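Long-range contacts in RNase III (Scheffersomyces stipitis, PDB 7DEY), which probably cleaves double-stranded RNA endonucleolytically to leave 5'-phosphomonoester ends, as a Dicer of the ribonuclease III family: residues 51-59 and 71-79; 84-94 and 114-122. One frame throughout, in Å; residues are numbered along the deposited sequence.

Interaction 1: residues 51-59 and 71-79; sequences LNNLVTLII and LTKMRSQLI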
loop_
_atom_site.group_PDB
_atom_site.type_symbol
_atom_site.label_atom_id
_atom_site.label_comp_id
_atom_site.label_asym_id
_atom_site.label_seq_id
_atom_site.Cartn_x
_atom_site.Cartn_y
_atom_site.Cartn_z
ATOM N N LEU C 51 -7.860 -11.568 10.015
ATOM C CA LEU C 51 -7.215 -10.780 8.980
ATOM C C LEU C 51 -5.723 -11.084 8.907
ATOM O O LEU C 51 -5.147 -11.104 7.810
ATOM C CB LEU C 51 -7.461 -9.286 9.217
ATOM C CG LEU C 51 -6.789 -8.335 8.212
ATOM C CD1 LEU C 51 -7.162 -8.693 6.765
ATOM C CD2 LEU C 51 -7.068 -6.870 8.510
ATOM N N ASN C 52 -5.086 -11.375 10.040
ATOM C CA ASN C 52 -3.659 -11.625 9.968
ATOM C C ASN C 52 -3.336 -13.041 9.537
ATOM O O ASN C 52 -2.356 -13.258 8.810
ATOM C CB ASN C 52 -2.998 -11.278 11.291
ATOM C CG ASN C 52 -2.886 -9.781 11.461
ATOM O OD1 ASN C 52 -3.898 -9.061 11.447
ATOM N ND2 ASN C 52 -1.659 -9.289 11.526
ATOM N N ASN C 53 -4.158 -14.006 9.907
ATOM C CA ASN C 53 -3.964 -15.335 9.357
ATOM C C ASN C 53 -4.255 -15.355 7.861
ATOM O O ASN C 53 -3.442 -15.853 7.073
ATOM C CB ASN C 53 -4.842 -16.334 10.086
ATOM C CG ASN C 53 -4.647 -17.708 9.575
ATOM O OD1 ASN C 53 -3.634 -18.336 9.847
ATOM N ND2 ASN C 53 -5.594 -18.182 8.784
ATOM N N LEU C 54 -5.408 -14.816 7.445
ATOM C CA LEU C 54 -5.761 -14.842 6.028
ATOM C C LEU C 54 -4.656 -14.217 5.179
ATOM O O LEU C 54 -4.175 -14.824 4.222
ATOM C CB LEU C 54 -7.097 -14.131 5.810
ATOM C CG LEU C 54 -8.349 -14.809 6.398
ATOM C CD1 LEU C 54 -9.618 -14.109 5.953
ATOM C CD2 LEU C 54 -8.426 -16.309 6.076
ATOM N N VAL C 55 -4.201 -13.023 5.554
ATOM C CA VAL C 55 -3.151 -12.358 4.801
ATOM C C VAL C 55 -1.867 -13.176 4.808
ATOM O O VAL C 55 -1.120 -13.171 3.818
ATOM C CB VAL C 55 -2.928 -10.941 5.364
ATOM C CG1 VAL C 55 -1.613 -10.302 4.817
ATOM C CG2 VAL C 55 -4.148 -10.055 5.064
ATOM N N THR C 56 -1.580 -13.891 5.909
ATOM C CA THR C 56 -0.383 -14.741 5.948
ATOM C C THR C 56 -0.455 -15.842 4.894
ATOM O O THR C 56 0.488 -16.030 4.107
ATOM C CB THR C 56 -0.190 -15.381 7.324
ATOM O OG1 THR C 56 0.097 -14.381 8.312
ATOM C CG2 THR C 56 0.953 -16.368 7.252
ATOM N N LEU C 57 -1.567 -16.584 4.873
ATOM C CA LEU C 57 -1.764 -17.614 3.857
ATOM C C LEU C 57 -1.570 -17.044 2.447
ATOM O O LEU C 57 -0.761 -17.558 1.658
ATOM C CB LEU C 57 -3.159 -18.233 4.013
ATOM C CG LEU C 57 -3.339 -19.417 4.969
ATOM C CD1 LEU C 57 -3.270 -18.966 6.391
ATOM C CD2 LEU C 57 -4.659 -20.116 4.745
ATOM N N ILE C 58 -2.274 -15.950 2.136
ATOM C CA ILE C 58 -2.245 -15.386 0.792
ATOM C C ILE C 58 -0.809 -15.065 0.356
ATOM O O ILE C 58 -0.355 -15.505 -0.703
ATOM C CB ILE C 58 -3.170 -14.160 0.723
ATOM C CG1 ILE C 58 -4.625 -14.607 0.920
ATOM C CG2 ILE C 58 -2.972 -13.386 -0.574
ATOM C CD1 ILE C 58 -5.534 -13.554 1.511
ATOM N N ILE C 59 -0.050 -14.339 1.174
ATOM C CA ILE C 59 1.304 -13.991 0.738
ATOM C C ILE C 59 2.208 -15.222 0.700
ATOM O O ILE C 59 3.012 -15.374 -0.225
ATOM C CB ILE C 59 1.917 -12.878 1.610
ATOM C CG1 ILE C 59 2.002 -13.314 3.070
ATOM C CG2 ILE C 59 1.165 -11.568 1.427
ATOM C CD1 ILE C 59 2.975 -12.465 3.871
ATOM N N LEU C 71 8.506 -11.951 4.409
ATOM C CA LEU C 71 7.103 -12.227 4.671
ATOM C C LEU C 71 6.621 -11.415 5.858
ATOM O O LEU C 71 5.533 -10.827 5.814
ATOM C CB LEU C 71 6.893 -13.721 4.908
ATOM C CG LEU C 71 7.076 -14.546 3.633
ATOM C CD1 LEU C 71 6.599 -15.994 3.803
ATOM C CD2 LEU C 71 6.360 -13.860 2.483
ATOM N N THR C 72 7.433 -11.335 6.913
ATOM C CA THR C 72 7.020 -10.573 8.082
ATOM C C THR C 72 6.835 -9.100 7.729
ATOM O O THR C 72 5.870 -8.469 8.172
ATOM C CB THR C 72 8.028 -10.776 9.219
ATOM O OG1 THR C 72 7.963 -12.136 9.670
ATOM C CG2 THR C 72 7.744 -9.860 10.377
ATOM N N LYS C 73 7.698 -8.557 6.865
ATOM C CA LYS C 73 7.576 -7.146 6.503
ATOM C C LYS C 73 6.378 -6.911 5.591
ATOM O O LYS C 73 5.619 -5.951 5.798
ATOM C CB LYS C 73 8.877 -6.652 5.852
ATOM C CG LYS C 73 10.046 -6.474 6.846
ATOM C CD LYS C 73 11.336 -6.027 6.197
ATOM C CE LYS C 73 12.530 -6.185 7.147
ATOM N NZ LYS C 73 12.899 -7.616 7.412
ATOM N N MET C 74 6.183 -7.789 4.595
ATOM C CA MET C 74 5.002 -7.725 3.736
ATOM C C MET C 74 3.719 -7.749 4.550
ATOM O O MET C 74 2.769 -7.008 4.254
ATOM C CB MET C 74 4.987 -8.897 2.762
ATOM C CG MET C 74 5.631 -8.629 1.436
ATOM S SD MET C 74 5.953 -10.191 0.586
ATOM C CE MET C 74 5.853 -9.672 -1.120
ATOM N N ARG C 75 3.662 -8.621 5.564
ATOM C CA ARG C 75 2.422 -8.749 6.313
ATOM C C ARG C 75 2.156 -7.506 7.145
ATOM O O ARG C 75 1.029 -6.984 7.140
ATOM C CB ARG C 75 2.435 -9.999 7.191
ATOM C CG ARG C 75 1.080 -10.217 7.850
ATOM C CD ARG C 75 1.099 -11.278 8.931
ATOM N NE ARG C 75 2.329 -11.248 9.696
ATOM C CZ ARG C 75 2.802 -12.272 10.392
ATOM N NH1 ARG C 75 2.149 -13.432 10.423
ATOM N NH2 ARG C 75 3.938 -12.125 11.060
ATOM N N SER C 76 3.185 -6.994 7.832
ATOM C CA SER C 76 2.978 -5.786 8.613
ATOM C C SER C 76 2.541 -4.625 7.727
ATOM O O SER C 76 1.760 -3.767 8.162
ATOM C CB SER C 76 4.244 -5.461 9.390
ATOM O OG SER C 76 5.037 -4.526 8.700
ATOM N N GLN C 77 2.981 -4.615 6.464
ATOM C CA GLN C 77 2.600 -3.551 5.550
ATOM C C GLN C 77 1.147 -3.660 5.100
ATOM O O GLN C 77 0.495 -2.628 4.931
ATOM C CB GLN C 77 3.547 -3.550 4.361
ATOM C CG GLN C 77 4.949 -3.047 4.708
ATOM C CD GLN C 77 4.989 -1.562 5.044
ATOM O OE1 GLN C 77 4.921 -0.715 4.150
ATOM N NE2 GLN C 77 5.097 -1.243 6.337
ATOM N N LEU C 78 0.599 -4.878 4.927
ATOM C CA LEU C 78 -0.791 -4.998 4.486
ATOM C C LEU C 78 -1.819 -5.065 5.619
ATOM O O LEU C 78 -3.004 -4.837 5.351
ATOM C CB LEU C 78 -0.979 -6.215 3.587
ATOM C CG LEU C 78 0.156 -6.526 2.598
ATOM C CD1 LEU C 78 0.103 -7.986 2.177
ATOM C CD2 LEU C 78 0.150 -5.627 1.366
ATOM N N ILE C 79 -1.434 -5.360 6.868
ATOM C CA ILE C 79 -2.401 -5.293 7.966
ATOM C C ILE C 79 -2.392 -3.954 8.680
ATOM O O ILE C 79 -3.084 -3.818 9.707
ATOM C CB ILE C 79 -2.213 -6.388 9.046
ATOM C CG1 ILE C 79 -0.771 -6.450 9.550
ATOM C CG2 ILE C 79 -2.766 -7.750 8.618
ATOM C CD1 ILE C 79 -0.531 -5.726 10.849
#
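Arg-75 carries CG opposite its own backbone N (chi1 -173°) and bends at the third torsion, which takes its chain obliquely across Thr-56 and brings CD and then NH1 to the threonine hydroxyl. Facing it, Ile-59 holds CG1 between backbone N and carbonyl carbon (chi1 60°), and this directs CD1 into helix 68-78. Arg-75 NH1 donates to Thr-56 OG1 over 3.1 Å, with an N-H...O angle of 152°, near the edge of the guanidinium but tilted somewhat from its plane. The same hydroxyl gives its own proton to Asn-52 O, 2.7 Å from OG1, so it accepts from one side chain and donates to the backbone one turn earlier. The packing is knobs-into-holes in both directions. Ile-59 fits among Leu-71, Met-74, Arg-75 and Leu-78, its CD1 3.9 Å from Leu-71 CD2, while CG2 lies 3.8 Å from Leu-78 CD1; Arg-75 in turn fits among Asn-52, Val-55, Thr-56 and Ile-59. Val-55 CG1 reaches the same Leu-78 CD1 at 3.9 Å, and Leu-51 CG meets Ile-79 CG2 at 4.1 Å. In this ribonuclease III domain Tyr-144 packs on Leu-51 and Val-55, Phe-151 on Met-74 and Leu-78. With an alanine at Arg-75, Thr-56 OG1 would probably lose its donor and a gap open beside Val-55 and Thr-56. Aliphatic side chains, together with the aliphatic part of Arg-75, make most of the contact, and a single cross-helix hydrogen bond, at its partly exposed margin, adds directional hold.

Interaction 2: residues 84-94 and 114-122; sequences LTQFSFEYGFD and YADIFEAYI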
loop_
_atom_site.group_PDB
_atom_site.type_symbol
_atom_site.label_atom_id
_atom_site.label_comp_id
_atom_site.label_asym_id
_atom_site.label_seq_id
_atom_site.Cartn_x
_atom_site.Cartn_y
_atom_site.Cartn_z
ATOM N N LEU C 84 -5.620 -0.514 5.823
ATOM C CA LEU C 84 -6.967 -0.860 6.280
ATOM C C LEU C 84 -7.875 0.352 6.248
ATOM O O LEU C 84 -9.080 0.209 6.025
ATOM C CB LEU C 84 -6.952 -1.437 7.696
ATOM C CG LEU C 84 -6.146 -2.701 7.958
ATOM C CD1 LEU C 84 -6.527 -3.264 9.289
ATOM C CD2 LEU C 84 -6.424 -3.693 6.863
ATOM N N THR C 85 -7.319 1.548 6.476
ATOM C CA THR C 85 -8.090 2.771 6.286
ATOM C C THR C 85 -8.437 2.964 4.825
ATOM O O THR C 85 -9.541 3.408 4.496
ATOM C CB THR C 85 -7.319 3.990 6.776
ATOM O OG1 THR C 85 -7.028 3.860 8.170
ATOM C CG2 THR C 85 -8.147 5.235 6.551
ATOM N N GLN C 86 -7.497 2.648 3.933
ATOM C CA GLN C 86 -7.759 2.812 2.510
ATOM C C GLN C 86 -8.900 1.913 2.068
ATOM O O GLN C 86 -9.793 2.349 1.343
ATOM C CB GLN C 86 -6.492 2.523 1.706
ATOM C CG GLN C 86 -6.525 3.088 0.307
ATOM C CD GLN C 86 -5.180 3.023 -0.391
ATOM O OE1 GLN C 86 -4.326 2.200 -0.057
ATOM N NE2 GLN C 86 -4.984 3.901 -1.375
ATOM N N PHE C 87 -8.913 0.664 2.536
ATOM C CA PHE C 87 -10.039 -0.219 2.256
ATOM C C PHE C 87 -11.338 0.350 2.812
ATOM O O PHE C 87 -12.378 0.305 2.141
ATOM C CB PHE C 87 -9.783 -1.612 2.840
ATOM C CG PHE C 87 -8.640 -2.347 2.192
ATOM C CD1 PHE C 87 -8.296 -2.100 0.873
ATOM C CD2 PHE C 87 -7.912 -3.285 2.903
ATOM C CE1 PHE C 87 -7.239 -2.781 0.275
ATOM C CE2 PHE C 87 -6.858 -3.949 2.323
ATOM C CZ PHE C 87 -6.518 -3.698 1.001
ATOM N N SER C 88 -11.294 0.910 4.031
ATOM C CA SER C 88 -12.515 1.383 4.685
ATOM C C SER C 88 -13.166 2.555 3.957
ATOM O O SER C 88 -14.396 2.698 4.006
ATOM C CB SER C 88 -12.226 1.782 6.121
ATOM O OG SER C 88 -11.518 0.752 6.784
ATOM N N PHE C 89 -12.377 3.409 3.294
ATOM C CA PHE C 89 -12.971 4.521 2.563
ATOM C C PHE C 89 -13.459 4.101 1.189
ATOM O O PHE C 89 -14.463 4.645 0.708
ATOM C CB PHE C 89 -11.981 5.678 2.463
ATOM C CG PHE C 89 -11.812 6.410 3.754
ATOM C CD1 PHE C 89 -12.887 6.571 4.603
ATOM C CD2 PHE C 89 -10.589 6.899 4.140
ATOM C CE1 PHE C 89 -12.747 7.222 5.807
ATOM C CE2 PHE C 89 -10.445 7.552 5.343
ATOM C CZ PHE C 89 -11.525 7.711 6.179
ATOM N N GLU C 90 -12.790 3.135 0.554
ATOM C CA GLU C 90 -13.281 2.607 -0.712
ATOM C C GLU C 90 -14.550 1.783 -0.547
ATOM O O GLU C 90 -15.192 1.453 -1.554
ATOM C CB GLU C 90 -12.208 1.768 -1.414
ATOM C CG GLU C 90 -10.916 2.496 -1.625
ATOM C CD GLU C 90 -9.767 1.562 -1.907
ATOM O OE1 GLU C 90 -9.792 0.852 -2.937
ATOM O OE2 GLU C 90 -8.834 1.535 -1.087
ATOM N N TYR C 91 -14.910 1.425 0.685
ATOM C CA TYR C 91 -16.222 0.882 0.985
ATOM C C TYR C 91 -17.055 1.884 1.773
ATOM O O TYR C 91 -18.074 1.510 2.379
ATOM C CB TYR C 91 -16.089 -0.432 1.747
ATOM C CG TYR C 91 -15.519 -1.610 0.972
ATOM C CD1 TYR C 91 -16.184 -2.141 -0.126
ATOM C CD2 TYR C 91 -14.318 -2.217 1.368
ATOM C CE1 TYR C 91 -15.669 -3.229 -0.823
ATOM C CE2 TYR C 91 -13.798 -3.314 0.677
ATOM C CZ TYR C 91 -14.484 -3.815 -0.414
ATOM O OH TYR C 91 -13.971 -4.894 -1.092
ATOM N N GLY C 92 -16.619 3.141 1.801
ATOM C CA GLY C 92 -17.397 4.218 2.379
ATOM C C GLY C 92 -17.801 3.979 3.812
ATOM O O GLY C 92 -18.940 4.277 4.188
ATOM N N PHE C 93 -16.892 3.434 4.625
ATOM C CA PHE C 93 -17.207 3.194 6.027
ATOM C C PHE C 93 -17.432 4.494 6.780
ATOM O O PHE C 93 -18.178 4.517 7.765
ATOM C CB PHE C 93 -16.087 2.406 6.694
ATOM C CG PHE C 93 -16.118 0.956 6.384
ATOM C CD1 PHE C 93 -16.964 0.468 5.391
ATOM C CD2 PHE C 93 -15.306 0.074 7.077
ATOM C CE1 PHE C 93 -17.012 -0.875 5.099
ATOM C CE2 PHE C 93 -15.339 -1.268 6.789
ATOM C CZ PHE C 93 -16.206 -1.749 5.793
ATOM N N ASP C 94 -16.783 5.577 6.346
ATOM C CA ASP C 94 -17.043 6.886 6.922
ATOM C C ASP C 94 -18.514 7.257 6.832
ATOM O O ASP C 94 -18.984 8.088 7.618
ATOM C CB ASP C 94 -16.198 7.934 6.206
ATOM C CG ASP C 94 -16.357 7.873 4.702
ATOM O OD1 ASP C 94 -15.836 6.928 4.088
ATOM O OD2 ASP C 94 -17.024 8.760 4.129
ATOM N N TYR C 114 -10.593 3.922 11.679
ATOM C CA TYR C 114 -11.175 3.209 10.547
ATOM C C TYR C 114 -10.556 1.838 10.363
ATOM O O TYR C 114 -11.247 0.897 9.943
ATOM C CB TYR C 114 -11.026 4.008 9.260
ATOM C CG TYR C 114 -11.974 5.167 9.185
ATOM C CD1 TYR C 114 -13.270 5.004 8.727
ATOM C CD2 TYR C 114 -11.569 6.434 9.590
ATOM C CE1 TYR C 114 -14.142 6.087 8.665
ATOM C CE2 TYR C 114 -12.425 7.514 9.540
ATOM C CZ TYR C 114 -13.712 7.347 9.075
ATOM O OH TYR C 114 -14.551 8.451 9.021
ATOM N N ALA C 115 -9.273 1.693 10.694
ATOM C CA ALA C 115 -8.687 0.366 10.631
ATOM C C ALA C 115 -9.287 -0.542 11.689
ATOM O O ALA C 115 -9.449 -1.744 11.456
ATOM C CB ALA C 115 -7.170 0.446 10.775
ATOM N N ASP C 116 -9.642 0.013 12.844
ATOM C CA ASP C 116 -10.224 -0.808 13.894
ATOM C C ASP C 116 -11.671 -1.180 13.585
ATOM O O ASP C 116 -12.121 -2.251 14.009
ATOM C CB ASP C 116 -10.125 -0.086 15.238
ATOM C CG ASP C 116 -8.747 -0.226 15.880
ATOM O OD1 ASP C 116 -8.228 -1.359 16.004
ATOM O OD2 ASP C 116 -8.178 0.809 16.266
ATOM N N ILE C 117 -12.411 -0.321 12.865
ATOM C CA ILE C 117 -13.713 -0.718 12.325
ATOM C C ILE C 117 -13.531 -1.899 11.390
ATOM O O ILE C 117 -14.127 -2.969 11.569
ATOM C CB ILE C 117 -14.390 0.460 11.596
ATOM C CG1 ILE C 117 -14.458 1.690 12.488
ATOM C CG2 ILE C 117 -15.814 0.091 11.129
ATOM C CD1 ILE C 117 -15.759 1.797 13.244
ATOM N N PHE C 118 -12.666 -1.712 10.392
ATOM C CA PHE C 118 -12.416 -2.724 9.374
ATOM C C PHE C 118 -12.051 -4.066 9.989
ATOM O O PHE C 118 -12.462 -5.122 9.485
ATOM C CB PHE C 118 -11.307 -2.245 8.445
ATOM C CG PHE C 118 -11.112 -3.110 7.263
ATOM C CD1 PHE C 118 -10.252 -4.189 7.318
ATOM C CD2 PHE C 118 -11.784 -2.852 6.096
ATOM C CE1 PHE C 118 -10.069 -4.981 6.233
ATOM C CE2 PHE C 118 -11.608 -3.645 5.008
ATOM C CZ PHE C 118 -10.750 -4.710 5.070
ATOM N N GLU C 119 -11.274 -4.054 11.072
ATOM C CA GLU C 119 -10.997 -5.313 11.748
ATOM C C GLU C 119 -12.270 -5.877 12.363
ATOM O O GLU C 119 -12.596 -7.052 12.160
ATOM C CB GLU C 119 -9.892 -5.126 12.783
ATOM C CG GLU C 119 -8.530 -4.992 12.123
ATOM C CD GLU C 119 -7.388 -4.878 13.112
ATOM O OE1 GLU C 119 -6.253 -5.246 12.726
ATOM O OE2 GLU C 119 -7.610 -4.421 14.261
ATOM N N ALA C 120 -13.028 -5.042 13.077
ATOM C CA ALA C 120 -14.319 -5.490 13.589
ATOM C C ALA C 120 -15.195 -6.054 12.470
ATOM O O ALA C 120 -15.822 -7.114 12.624
ATOM C CB ALA C 120 -15.035 -4.341 14.302
ATOM N N TYR C 121 -15.245 -5.359 11.332
ATOM C CA TYR C 121 -16.096 -5.793 10.234
ATOM C C TYR C 121 -15.750 -7.217 9.803
ATOM O O TYR C 121 -16.608 -8.110 9.811
ATOM C CB TYR C 121 -15.959 -4.815 9.075
ATOM C CG TYR C 121 -16.994 -4.998 7.995
ATOM C CD1 TYR C 121 -18.257 -4.439 8.114
ATOM C CD2 TYR C 121 -16.700 -5.728 6.858
ATOM C CE1 TYR C 121 -19.192 -4.605 7.140
ATOM C CE2 TYR C 121 -17.625 -5.907 5.879
ATOM C CZ TYR C 121 -18.874 -5.345 6.014
ATOM O OH TYR C 121 -19.806 -5.526 5.004
ATOM N N ILE C 122 -14.484 -7.450 9.436
ATOM C CA ILE C 122 -14.022 -8.808 9.152
ATOM C C ILE C 122 -14.407 -9.755 10.280
ATOM O O ILE C 122 -14.822 -10.896 10.044
ATOM C CB ILE C 122 -12.501 -8.813 8.924
ATOM C CG1 ILE C 122 -12.177 -8.490 7.473
ATOM C CG2 ILE C 122 -11.883 -10.168 9.319
ATOM C CD1 ILE C 122 -10.678 -8.314 7.247
#
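Phe-118 is a knob among Leu-84, Phe-87 and Ser-88 of helix 81-90 and Phe-93 just beyond its end, in the tight, buried half of the contact. Its CE2 lies 3.5 Å from Phe-87 CB, and its CD1 3.9 Å from Leu-84 CD2; Leu-84 CB rests 3.6 Å from Ala-115 CB. Beside this ring, Ser-88 OG donates to Leu-84 O (2.6 Å), which accepts Ser-88 N from the opposite face of its plane. Phe-93 points CZ over the centre of one face of Tyr-121, an edge-to-face pair with planes at 50°; Tyr-121 OH hydrogen-bonds to Pro-6 O. A Schellman motif brings Phe-93 here: Gly-92, with positive phi, ends the helix, Phe-93 N bonds to Ser-88 O at 2.7 Å, and the chain turns into helix 93-96 of the ribonuclease III domain. Toward solvent the contact rests on partly exposed Thr-85, Phe-89, Asp-94 and Tyr-114. There Phe-89 sets its edge against one face of Tyr-114, centroids 4.4 Å apart, and Asp-94 CB approaches Tyr-114 OH at 3.3 Å. Elsewhere Glu-119, its CG against Leu-84 CD1, lies near Glu-44 and Asp-48, and Asp-116 near Glu-44: like charges consistent with a ribonuclease III metal site.

Overall arrangement
The two contacts follow in series along the chain, both within the ribonuclease III domain, their centres about 17 Å apart. Interaction 1 joins helices 42-62 and 68-78; interaction 2 joins helices 81-90 and 113-128. Helix 81-90 comes directly after helix 68-78, and the contacts meet where Leu-51 packs on both Leu-84 and Ile-122, forming one continuous helical core. Tyr-144 bridges them as well, touching Leu-51 and Val-55 and pairing edge-to-face with Phe-87. Both reach the second subunit: Gln-77 O accepts a hydrogen bond from His-82 of that subunit, and Phe-89 packs on its Gln-157, so these helices also help form the dimer of nuclease domains.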